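Local coordinates for protein aminotransferase, class III (Deinococcus radiodurans, PDB 3I4J) that probably transfers amino groups between substrates with pyridoxal phosphate as cofactor, at residues C[195-200]-C[229-234]; C[204-209]-C[350-355]; C[237-242]-C[405-410]; C[327-332]-C[412-417]; C[382-387]-C[419-424]. The protein carries 1 engineered substitution. One frame throughout, in Å; residues are numbered along the deposited sequence.

Interaction 1: residues C[195-200]-C[229-234]; sequences MAEPVV and IADEVM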
# COMPACT_ATOMS: atom_id res chain seq x y z
N MET C 195 -8.38 -15.38 -14.14
CA MET C 195 -7.72 -14.08 -14.10
C MET C 195 -6.52 -14.08 -15.05
O MET C 195 -5.74 -15.03 -15.08
CB MET C 195 -7.26 -13.76 -12.67
CG MET C 195 -6.59 -12.38 -12.51
SD MET C 195 -6.32 -11.89 -10.76
CE MET C 195 -5.24 -13.18 -10.21
N ALA C 196 -6.39 -13.01 -15.83
CA ALA C 196 -5.28 -12.89 -16.76
C ALA C 196 -4.95 -11.44 -17.11
O ALA C 196 -5.81 -10.57 -17.05
CB ALA C 196 -5.59 -13.66 -18.05
N GLU C 197 -3.69 -11.20 -17.46
CA GLU C 197 -3.24 -9.88 -17.90
C GLU C 197 -3.57 -9.92 -19.39
O GLU C 197 -3.13 -10.84 -20.08
CB GLU C 197 -1.73 -9.73 -17.78
CG GLU C 197 -1.14 -9.82 -16.39
CD GLU C 197 0.38 -9.86 -16.43
OE1 GLU C 197 0.95 -10.94 -16.68
OE2 GLU C 197 1.01 -8.80 -16.24
N PRO C 198 -4.33 -8.95 -19.90
CA PRO C 198 -4.65 -8.99 -21.34
C PRO C 198 -3.36 -9.08 -22.16
O PRO C 198 -3.25 -9.87 -23.11
CB PRO C 198 -5.41 -7.69 -21.56
CG PRO C 198 -6.13 -7.50 -20.25
CD PRO C 198 -5.03 -7.83 -19.24
N VAL C 199 -2.39 -8.25 -21.80
CA VAL C 199 -1.08 -8.23 -22.44
C VAL C 199 -0.15 -8.48 -21.26
O VAL C 199 -0.23 -7.77 -20.25
CB VAL C 199 -0.77 -6.86 -23.08
CG1 VAL C 199 0.66 -6.83 -23.60
CG2 VAL C 199 -1.74 -6.59 -24.22
N VAL C 200 0.68 -9.51 -21.37
CA VAL C 200 1.59 -9.88 -20.29
C VAL C 200 2.68 -8.86 -20.00
O VAL C 200 3.19 -8.20 -20.91
CB VAL C 200 2.24 -11.26 -20.58
CG1 VAL C 200 3.20 -11.64 -19.45
CG2 VAL C 200 1.15 -12.31 -20.73
N ILE C 229 -11.66 -12.00 -14.57
CA ILE C 229 -10.91 -10.90 -13.97
C ILE C 229 -9.79 -10.48 -14.91
O ILE C 229 -8.97 -11.31 -15.30
CB ILE C 229 -10.27 -11.32 -12.63
CG1 ILE C 229 -11.35 -11.84 -11.67
CG2 ILE C 229 -9.55 -10.13 -12.00
CD1 ILE C 229 -10.79 -12.49 -10.40
N ALA C 230 -9.77 -9.21 -15.30
CA ALA C 230 -8.72 -8.70 -16.17
C ALA C 230 -7.71 -7.96 -15.30
O ALA C 230 -8.06 -6.95 -14.67
CB ALA C 230 -9.29 -7.77 -17.22
N ASP C 231 -6.49 -8.46 -15.26
CA ASP C 231 -5.43 -7.83 -14.48
C ASP C 231 -4.79 -6.78 -15.38
O ASP C 231 -3.94 -7.09 -16.22
CB ASP C 231 -4.38 -8.87 -14.05
CG ASP C 231 -3.26 -8.26 -13.23
OD1 ASP C 231 -3.14 -7.03 -13.21
OD2 ASP C 231 -2.49 -9.02 -12.61
N GLU C 232 -5.24 -5.54 -15.21
CA GLU C 232 -4.75 -4.42 -16.01
C GLU C 232 -3.82 -3.52 -15.20
O GLU C 232 -3.63 -2.36 -15.55
CB GLU C 232 -5.93 -3.60 -16.54
CG GLU C 232 -6.88 -4.38 -17.44
CD GLU C 232 -6.73 -4.03 -18.91
OE1 GLU C 232 -5.78 -3.31 -19.28
OE2 GLU C 232 -7.57 -4.50 -19.71
N VAL C 233 -3.24 -4.06 -14.13
CA VAL C 233 -2.36 -3.24 -13.30
C VAL C 233 -1.26 -2.59 -14.12
O VAL C 233 -0.87 -1.45 -13.86
CB VAL C 233 -1.75 -4.07 -12.15
CG1 VAL C 233 -0.74 -3.24 -11.37
CG2 VAL C 233 -2.85 -4.54 -11.20
N MET C 234 -0.75 -3.29 -15.12
CA MET C 234 0.30 -2.73 -15.96
C MET C 234 -0.17 -2.30 -17.34
O MET C 234 0.32 -1.31 -17.88
CB MET C 234 1.44 -3.74 -16.12
CG MET C 234 2.62 -3.19 -16.90
SD MET C 234 3.96 -4.39 -17.02
CE MET C 234 4.21 -4.76 -15.24
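Met195 lies against Ile229 where two parallel strands of the beta-alpha-beta unit 191-196, 213-224, 227-231 are in register. Its CB sits 3.9 Å from Ile229 CB; CG, placed anti to the backbone N (chi1 -178°), comes 3.8 Å from Ile229 CG2; SD stays 3.9 Å from that methyl. The bend at chi3 turns CE off, and helix 98-115 covers this face. Between the backbones, Ala196 N donates to Ile229 O, and Asp231 N reaches Ala196 O at 2.8 Å from above the carbonyl plane. Further along, the Glu197 side chain runs alongside that of Asp231, Glu197 OE1 held by Ser130, while the Pro198 ring meets the Glu232 side chain at about a right angle, CG 3.4 Å from OE2; that carboxylate is held by Ser235 OG and the backbone N-H groups of Ala245 and Leu246. Asp231 OD1 accepts from Val233 N (3.1 Å), an Asx turn. With an alanine in place of Asp231, that N-H would probably lose its acceptor and the following loop would be freer to shift. Methyl packing thus gives way to carboxylates at the C-terminal strand ends, consistent with the edge at which enzymes of this fold type usually hold pyridoxal phosphate.

Interaction 2: residues C[204-209]-C[350-355]; sequences DAALAP and GLLLGV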
# COMPACT_ATOMS: atom_id res chain seq x y z
N ASP C 204 6.66 -12.24 -19.22
CA ASP C 204 6.92 -12.57 -20.61
C ASP C 204 6.66 -11.27 -21.36
O ASP C 204 5.59 -11.07 -21.93
CB ASP C 204 5.97 -13.66 -21.11
CG ASP C 204 6.56 -14.45 -22.26
OD1 ASP C 204 7.20 -13.85 -23.15
OD2 ASP C 204 6.37 -15.68 -22.29
N ALA C 205 7.66 -10.39 -21.33
CA ALA C 205 7.61 -9.06 -21.93
C ALA C 205 6.66 -8.81 -23.10
O ALA C 205 6.96 -9.14 -24.25
CB ALA C 205 9.02 -8.62 -22.32
N ALA C 206 5.52 -8.20 -22.79
CA ALA C 206 4.53 -7.82 -23.78
C ALA C 206 3.90 -8.92 -24.62
O ALA C 206 3.42 -8.65 -25.73
CB ALA C 206 5.11 -6.75 -24.70
N LEU C 207 3.88 -10.14 -24.11
CA LEU C 207 3.26 -11.24 -24.85
C LEU C 207 1.77 -10.94 -24.96
O LEU C 207 1.11 -10.67 -23.95
CB LEU C 207 3.47 -12.57 -24.12
CG LEU C 207 2.78 -13.76 -24.81
CD1 LEU C 207 3.42 -13.97 -26.17
CD2 LEU C 207 2.92 -15.01 -23.95
N ALA C 208 1.23 -10.99 -26.17
CA ALA C 208 -0.18 -10.72 -26.39
C ALA C 208 -0.81 -11.81 -27.26
O ALA C 208 -0.22 -12.24 -28.25
CB ALA C 208 -0.36 -9.37 -27.06
N PRO C 209 -2.00 -12.28 -26.88
CA PRO C 209 -2.72 -13.31 -27.63
C PRO C 209 -3.14 -12.77 -28.99
O PRO C 209 -3.13 -11.56 -29.22
CB PRO C 209 -3.92 -13.62 -26.73
CG PRO C 209 -3.40 -13.29 -25.35
CD PRO C 209 -2.68 -12.00 -25.60
N GLY C 350 0.66 -0.87 -28.11
CA GLY C 350 0.66 0.47 -27.56
C GLY C 350 2.08 0.73 -27.05
O GLY C 350 3.05 0.39 -27.73
N LEU C 351 2.21 1.31 -25.86
CA LEU C 351 3.54 1.58 -25.32
C LEU C 351 4.01 0.57 -24.28
O LEU C 351 4.69 0.92 -23.30
CB LEU C 351 3.63 3.01 -24.77
CG LEU C 351 3.95 4.07 -25.84
CD1 LEU C 351 3.83 5.48 -25.26
CD2 LEU C 351 5.36 3.83 -26.39
N LEU C 352 3.63 -0.68 -24.48
CA LEU C 352 4.07 -1.78 -23.63
C LEU C 352 4.77 -2.68 -24.65
O LEU C 352 4.12 -3.31 -25.48
CB LEU C 352 2.88 -2.51 -22.99
CG LEU C 352 3.25 -3.76 -22.18
CD1 LEU C 352 4.39 -3.45 -21.24
CD2 LEU C 352 2.03 -4.26 -21.41
N LEU C 353 6.10 -2.71 -24.61
CA LEU C 353 6.85 -3.49 -25.58
C LEU C 353 7.84 -4.44 -24.92
O LEU C 353 8.20 -4.27 -23.76
CB LEU C 353 7.61 -2.56 -26.53
CG LEU C 353 6.78 -1.49 -27.26
CD1 LEU C 353 6.80 -0.19 -26.46
CD2 LEU C 353 7.34 -1.27 -28.65
N GLY C 354 8.27 -5.44 -25.68
CA GLY C 354 9.21 -6.40 -25.14
C GLY C 354 10.22 -6.87 -26.17
O GLY C 354 9.94 -6.91 -27.37
N VAL C 355 11.41 -7.20 -25.69
CA VAL C 355 12.49 -7.68 -26.54
C VAL C 355 13.02 -8.96 -25.90
O VAL C 355 13.43 -8.95 -24.74
CB VAL C 355 13.65 -6.65 -26.64
CG1 VAL C 355 14.80 -7.22 -27.46
CG2 VAL C 355 13.14 -5.37 -27.27
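Ala206 sets its methyl on the backbone of strand 352-357, and this is the tight part of the contact. Its CB is 3.6 Å from Leu353 C and equally far from Gly354 N, so it rests on the peptide link between those two residues. Beside it, Ala205 CB comes 3.6 Å from Gly354 CA. A beta carbon on Gly354 would fall only 2.2 Å from Ala205 O; the bare glycine is what lets the turn approach so closely. The two methyls stand at the corner of a type II beta turn, Asp204 to Leu207, closed by Leu207 N to Asp204 O at 2.9 Å; Ala206 fills its third position with a positive phi of 61°. No hydrogen bond crosses between the segments, which meet through van der Waals contact alone. Toward the Leu352 side chain the packing is looser, its CG 4.3 Å from Ala206 CB. The polar part of the turn is buried as well: Asp204 forms salt bridges to Arg347 and Lys165, and Arg347 also donates to Ala205 O, which faces the strand. The turn, in the loop between strand 191-196 and helix 213-224, thereby docks on the middle strand of the small antiparallel sheet. Strands 343-349 and 400-403 flank that strand, and Leu353, pointing away from the turn, packs on helix 318-339.

Interaction 3: residues C[237-242]-C[405-410]; sequences MGRCGS and PPLSIT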
# COMPACT_ATOMS: atom_id res chain seq x y z
N MET C 237 -5.16 1.90 -18.34
CA MET C 237 -5.11 3.36 -18.40
C MET C 237 -4.36 3.98 -19.59
O MET C 237 -3.60 4.93 -19.43
CB MET C 237 -4.55 3.90 -17.07
CG MET C 237 -5.37 3.48 -15.83
SD MET C 237 -7.19 3.73 -15.94
CE MET C 237 -7.70 2.10 -16.35
N GLY C 238 -4.61 3.43 -20.78
CA GLY C 238 -3.99 3.95 -21.99
C GLY C 238 -2.65 3.38 -22.39
O GLY C 238 -2.22 3.55 -23.53
N ARG C 239 -2.00 2.70 -21.46
CA ARG C 239 -0.69 2.09 -21.69
C ARG C 239 -0.58 1.35 -23.02
O ARG C 239 0.38 1.51 -23.77
CB ARG C 239 -0.39 1.12 -20.54
CG ARG C 239 1.03 0.59 -20.47
CD ARG C 239 1.95 1.57 -19.75
NE ARG C 239 3.06 1.92 -20.61
CZ ARG C 239 3.96 2.85 -20.38
NH1 ARG C 239 3.92 3.60 -19.27
NH2 ARG C 239 4.89 3.06 -21.28
N CYS C 240 -1.59 0.53 -23.32
CA CYS C 240 -1.58 -0.26 -24.54
C CYS C 240 -2.40 0.33 -25.70
O CYS C 240 -2.86 -0.41 -26.57
CB CYS C 240 -2.07 -1.68 -24.24
SG CYS C 240 -0.92 -2.63 -23.20
N GLY C 241 -2.56 1.65 -25.69
CA GLY C 241 -3.31 2.31 -26.76
C GLY C 241 -4.82 2.19 -26.67
O GLY C 241 -5.52 2.40 -27.66
N SER C 242 -5.32 1.87 -25.48
CA SER C 242 -6.75 1.72 -25.23
C SER C 242 -6.98 1.99 -23.74
O SER C 242 -6.09 1.73 -22.92
CB SER C 242 -7.18 0.28 -25.58
OG SER C 242 -8.54 0.04 -25.26
N PRO C 405 7.95 3.76 -22.11
CA PRO C 405 8.15 5.14 -21.65
C PRO C 405 6.81 5.82 -21.40
O PRO C 405 5.75 5.25 -21.69
CB PRO C 405 8.91 5.77 -22.82
CG PRO C 405 8.30 5.07 -24.01
CD PRO C 405 8.24 3.63 -23.55
N PRO C 406 6.82 7.03 -20.83
CA PRO C 406 5.58 7.76 -20.55
C PRO C 406 4.75 7.96 -21.82
O PRO C 406 5.30 8.19 -22.90
CB PRO C 406 6.08 9.09 -19.99
CG PRO C 406 7.34 8.68 -19.27
CD PRO C 406 7.99 7.74 -20.27
N LEU C 407 3.43 7.86 -21.68
CA LEU C 407 2.51 8.02 -22.80
C LEU C 407 2.62 9.39 -23.44
O LEU C 407 2.16 9.60 -24.57
CB LEU C 407 1.08 7.77 -22.32
CG LEU C 407 0.62 6.31 -22.22
CD1 LEU C 407 1.72 5.44 -21.67
CD2 LEU C 407 -0.65 6.22 -21.37
N SER C 408 3.24 10.32 -22.72
CA SER C 408 3.44 11.69 -23.19
C SER C 408 4.76 11.89 -23.94
O SER C 408 5.09 13.01 -24.33
CB SER C 408 3.39 12.63 -21.98
OG SER C 408 4.19 12.11 -20.93
N ILE C 409 5.52 10.82 -24.14
CA ILE C 409 6.80 10.91 -24.84
C ILE C 409 6.60 11.45 -26.26
O ILE C 409 5.60 11.13 -26.90
CB ILE C 409 7.49 9.53 -24.89
CG1 ILE C 409 8.90 9.67 -25.47
CG2 ILE C 409 6.66 8.56 -25.72
CD1 ILE C 409 9.74 8.42 -25.30
N THR C 410 7.53 12.26 -26.73
CA THR C 410 7.43 12.83 -28.08
C THR C 410 8.08 11.92 -29.12
O THR C 410 8.83 11.01 -28.77
CB THR C 410 8.10 14.22 -28.17
OG1 THR C 410 9.52 14.07 -27.99
CG2 THR C 410 7.56 15.15 -27.10
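Arg239 NH1 is gripped by Asn42 and more weakly by Ser36, while Leu407 CD1 lies 3.7 Å from it, over one face of the guanidinium. The methyl stands almost above the centre of the flat group, 3.6 Å from its plane. Pro405 approaches at the edge instead, its CA in the plane and its carbonyl O near it. Arg239 NH2 is modelled unusually close to Pro405 O; the position of NH2 is less sure, so the hydrogen bond there is best taken as approximate. The arginine leaves its backbone pointing away from Leu407, and bends at chi2 (84°) and chi3 (-124°) bring the guanidinium back to the proline and leucine. Leu407 divides its methyls between two surfaces: with CD1 on the guanidinium, CD2 settles 3.6 Å from Gly238 C and 3.8 Å from Met237 O. A beta carbon on Gly238 would be tight against CD2, and at a phi of 90° a side chain there would press on the preceding carbonyl. Each segment folds into a type I beta turn, closed by Gly241 N to Gly238 O at 2.9 Å and by Ile409 N to Pro406 O at 2.9 Å. Helix 318-339 packs on Leu407 and Pro405 as well. One turn follows strand 227-231 of the large sheet; the other leads into helix 411-428, where Thr410 at the N-cap and Glu413 bond to each other's backbone N, the reciprocal arrangement of a capping box.

Interaction 4: residues C[327-332]-C[412-417]; sequences AQLLAG and AEVDGL. Engineered in segment 412-417: Gly416 (natural residue Glu).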
# COMPACT_ATOMS: atom_id res chain seq x y z
N ALA C 327 3.56 2.53 -32.00
CA ALA C 327 3.83 2.02 -33.35
C ALA C 327 5.23 2.44 -33.78
O ALA C 327 6.00 1.64 -34.33
CB ALA C 327 2.79 2.57 -34.33
N GLN C 328 5.58 3.69 -33.51
CA GLN C 328 6.90 4.21 -33.87
C GLN C 328 8.01 3.45 -33.14
O GLN C 328 8.99 3.05 -33.75
CB GLN C 328 7.00 5.70 -33.51
CG GLN C 328 8.39 6.28 -33.72
CD GLN C 328 8.54 7.68 -33.17
OE1 GLN C 328 7.68 8.17 -32.44
NE2 GLN C 328 9.65 8.33 -33.51
N LEU C 329 7.85 3.26 -31.84
CA LEU C 329 8.86 2.56 -31.07
C LEU C 329 8.99 1.10 -31.51
O LEU C 329 10.10 0.59 -31.65
CB LEU C 329 8.55 2.65 -29.57
CG LEU C 329 9.58 2.13 -28.56
CD1 LEU C 329 10.99 2.57 -28.94
CD2 LEU C 329 9.21 2.67 -27.17
N LEU C 330 7.87 0.43 -31.76
CA LEU C 330 7.90 -0.96 -32.20
C LEU C 330 8.65 -1.07 -33.53
O LEU C 330 9.46 -1.97 -33.72
CB LEU C 330 6.48 -1.51 -32.36
CG LEU C 330 6.39 -2.92 -32.98
CD1 LEU C 330 7.19 -3.91 -32.13
CD2 LEU C 330 4.93 -3.35 -33.07
N ALA C 331 8.37 -0.14 -34.44
CA ALA C 331 9.02 -0.14 -35.75
C ALA C 331 10.52 0.02 -35.56
O ALA C 331 11.32 -0.59 -36.28
CB ALA C 331 8.47 0.99 -36.61
N GLY C 332 10.90 0.85 -34.59
CA GLY C 332 12.31 1.08 -34.32
C GLY C 332 13.01 -0.16 -33.79
O GLY C 332 14.15 -0.45 -34.16
N ALA C 412 10.41 12.68 -31.20
CA ALA C 412 11.85 12.88 -31.14
C ALA C 412 12.45 12.11 -29.98
O ALA C 412 13.53 11.52 -30.10
CB ALA C 412 12.17 14.37 -31.01
N GLU C 413 11.74 12.09 -28.85
CA GLU C 413 12.22 11.37 -27.67
C GLU C 413 12.19 9.86 -27.90
O GLU C 413 13.01 9.13 -27.34
CB GLU C 413 11.40 11.79 -26.44
CG GLU C 413 11.49 13.29 -26.17
CD GLU C 413 10.63 13.77 -25.01
OE1 GLU C 413 9.55 13.19 -24.79
OE2 GLU C 413 11.03 14.74 -24.34
N VAL C 414 11.25 9.38 -28.71
CA VAL C 414 11.20 7.95 -29.01
C VAL C 414 12.46 7.59 -29.80
O VAL C 414 13.08 6.55 -29.57
CB VAL C 414 9.94 7.57 -29.84
CG1 VAL C 414 10.09 6.15 -30.40
CG2 VAL C 414 8.70 7.63 -28.96
N ASP C 415 12.86 8.46 -30.73
CA ASP C 415 14.06 8.20 -31.51
C ASP C 415 15.30 8.24 -30.61
O ASP C 415 16.23 7.46 -30.80
CB ASP C 415 14.21 9.21 -32.65
CG ASP C 415 13.21 8.97 -33.77
OD1 ASP C 415 12.93 7.79 -34.07
OD2 ASP C 415 12.72 9.96 -34.35
N GLY C 416 15.29 9.13 -29.63
CA GLY C 416 16.41 9.22 -28.71
C GLY C 416 16.53 7.96 -27.88
O GLY C 416 17.63 7.46 -27.62
N LEU C 417 15.39 7.43 -27.45
CA LEU C 417 15.36 6.21 -26.67
C LEU C 417 15.97 5.08 -27.50
O LEU C 417 16.80 4.32 -27.02
CB LEU C 417 13.91 5.87 -26.29
CG LEU C 417 13.60 4.64 -25.44
CD1 LEU C 417 12.18 4.75 -24.89
CD2 LEU C 417 13.76 3.37 -26.27
O HOH W 1 11.14 6.85 -35.77
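Gln328 lays its amide against the Val414 side chain, CD 3.5 Å from CG1 and OE1 3.5 Å from CB. This is helix-to-helix packing: the axes of 327-332 and 412-417, on helices 318-339 and 411-428, approach to 9.8 Å and cross at -26°, nearly parallel, beside the small antiparallel sheet. The two side chains come from opposite directions, the glutamine stretched out with CG anti to the backbone N (chi1 174°), which carries its amide across to the other helix. At its far end, OE1 accepts from Arg325 NE and NE2 donates to Ala411 O. NE2 also makes a weak bond of 3.4 Å to Asp415 OD1, whose carboxylate is turned 80° from the amide plane. An alanine at Gln328 is likely to leave Ala411 O and Arg325 without these partners and to open a gap over Val414. On the buried side, Leu329 CB touches Val414 CG1 at 3.9 Å. Leu329 CD1 meets Leu417 CD2, the side chains crossing at about a right angle, and Pro405 and Leu353 adjoin Leu329. On the exposed side a water accepts from Gln328 NE2 at 3.1 Å and donates to Asp415 OD1 at 2.6 Å, bridging the weakly paired groups.

Interaction 5: residues C[382-387]-C[419-424]; sequences RGLITY and ALLAGA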
# COMPACT_ATOMS: atom_id res chain seq x y z
N ARG C 382 24.57 4.61 -20.33
CA ARG C 382 24.34 5.60 -21.39
C ARG C 382 23.21 6.56 -21.07
O ARG C 382 22.95 7.50 -21.83
CB ARG C 382 24.06 4.89 -22.71
CG ARG C 382 25.31 4.39 -23.41
CD ARG C 382 24.97 3.50 -24.59
NE ARG C 382 26.17 3.07 -25.30
CZ ARG C 382 26.78 3.78 -26.24
NH1 ARG C 382 26.31 4.97 -26.60
NH2 ARG C 382 27.88 3.31 -26.81
N GLY C 383 22.51 6.33 -19.96
CA GLY C 383 21.44 7.23 -19.59
C GLY C 383 20.05 6.78 -20.00
O GLY C 383 19.18 7.61 -20.26
N LEU C 384 19.83 5.47 -20.06
CA LEU C 384 18.53 4.93 -20.42
C LEU C 384 18.01 4.00 -19.33
O LEU C 384 18.68 3.03 -18.96
CB LEU C 384 18.60 4.16 -21.75
CG LEU C 384 17.29 3.50 -22.18
CD1 LEU C 384 16.23 4.56 -22.42
CD2 LEU C 384 17.52 2.67 -23.45
N ILE C 385 16.83 4.30 -18.81
CA ILE C 385 16.20 3.50 -17.78
C ILE C 385 15.35 2.40 -18.43
O ILE C 385 14.57 2.68 -19.34
CB ILE C 385 15.25 4.35 -16.89
CG1 ILE C 385 16.00 5.53 -16.28
CG2 ILE C 385 14.63 3.47 -15.80
CD1 ILE C 385 17.13 5.13 -15.36
N THR C 386 15.53 1.16 -17.97
CA THR C 386 14.75 0.04 -18.48
C THR C 386 14.08 -0.63 -17.27
O THR C 386 14.39 -0.29 -16.13
CB THR C 386 15.63 -0.99 -19.23
OG1 THR C 386 16.68 -1.45 -18.38
CG2 THR C 386 16.23 -0.35 -20.47
N TYR C 387 13.18 -1.58 -17.51
CA TYR C 387 12.48 -2.22 -16.41
C TYR C 387 13.42 -2.87 -15.41
O TYR C 387 13.18 -2.81 -14.20
CB TYR C 387 11.49 -3.26 -16.94
CG TYR C 387 10.36 -3.56 -15.98
CD1 TYR C 387 9.27 -2.70 -15.88
CD2 TYR C 387 10.38 -4.70 -15.18
CE1 TYR C 387 8.22 -2.96 -15.00
CE2 TYR C 387 9.34 -4.98 -14.29
CZ TYR C 387 8.26 -4.10 -14.21
OH TYR C 387 7.22 -4.37 -13.35
N ALA C 419 18.08 5.33 -29.96
CA ALA C 419 19.51 5.55 -30.14
C ALA C 419 20.28 5.08 -28.92
O ALA C 419 21.34 4.46 -29.04
CB ALA C 419 19.78 7.04 -30.38
N LEU C 420 19.74 5.36 -27.74
CA LEU C 420 20.38 4.94 -26.50
C LEU C 420 20.39 3.42 -26.39
O LEU C 420 21.38 2.82 -25.97
CB LEU C 420 19.65 5.54 -25.30
CG LEU C 420 19.65 7.08 -25.22
CD1 LEU C 420 18.78 7.52 -24.06
CD2 LEU C 420 21.08 7.60 -25.06
N LEU C 421 19.28 2.80 -26.77
CA LEU C 421 19.18 1.35 -26.71
C LEU C 421 20.17 0.70 -27.67
O LEU C 421 20.81 -0.29 -27.33
CB LEU C 421 17.75 0.90 -27.06
CG LEU C 421 17.49 -0.59 -26.88
CD1 LEU C 421 17.60 -0.95 -25.41
CD2 LEU C 421 16.11 -0.94 -27.41
N ALA C 422 20.30 1.28 -28.86
CA ALA C 422 21.22 0.76 -29.87
C ALA C 422 22.64 0.80 -29.31
O ALA C 422 23.44 -0.10 -29.55
CB ALA C 422 21.12 1.59 -31.14
N GLY C 423 22.95 1.85 -28.56
CA GLY C 423 24.27 1.97 -27.97
C GLY C 423 24.53 0.88 -26.95
O GLY C 423 25.62 0.31 -26.90
N ALA C 424 23.52 0.60 -26.12
CA ALA C 424 23.63 -0.43 -25.10
C ALA C 424 23.82 -1.80 -25.75
O ALA C 424 24.64 -2.60 -25.30
CB ALA C 424 22.37 -0.44 -24.23
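Arg382 lays one face of its guanidinium over the backbone of Gly423, with CZ 3.5 Å from Gly423 CA. The carbon sits toward the rim of the flat group rather than under its middle. Extended from CG to NE, the chain runs past the helix backbone, CD 3.6 Å from Ala424 N, until NE meets Asp427 OD2 in a salt bridge one turn further on. A beta carbon on Gly423 would fall about 2.6 Å from Arg382 NH1, so glycine allows this close overlay. The methyls of Leu420 lie against two carbonyl oxygens: CD2 3.7 Å from Arg382 O and CD1 3.8 Å from Gly383 O. Arg382 and Gly383 lie in the Schellman motif that ends helix 372-382, with Gly383, at a phi of 97°, as the residue that breaks the helix; the C-terminal end of one helix is thereby seated on the side of helix 411-428. Leu384 packs beside Leu420, their CB atoms 4.0 Å apart. Its CG is anti to the backbone N (chi1 177°), which drives CD2 between Leu420 and Leu421, 3.8 Å from Leu421 N and close to Leu421 CB. Beyond it the segment leads to the dimer interface, where Ile385 packs on Gln68 of the second subunit.

From the N terminus, interaction 1 closes the shortest loop, a beta-alpha-beta unit of the large sheet. Segment 204-209 lies within that loop but pairs with 350-355, so interaction 2 crosses interaction 1 and joins the loop to the small sheet. Interaction 3 opens after interaction 1 has closed and crosses interactions 2, 4 and 5, reaching from 237-242 to the approach to helix 411-428. Interactions 4 and 5 cross each other and share that helix; interaction 4 also crosses interaction 2. No contact nests wholly within another. Val200 N to Leu207 O joins interactions 1 and 2, Leu351 N to Arg239 O joins 2 and 3, and Leu417 packs against Leu384 between 4 and 5.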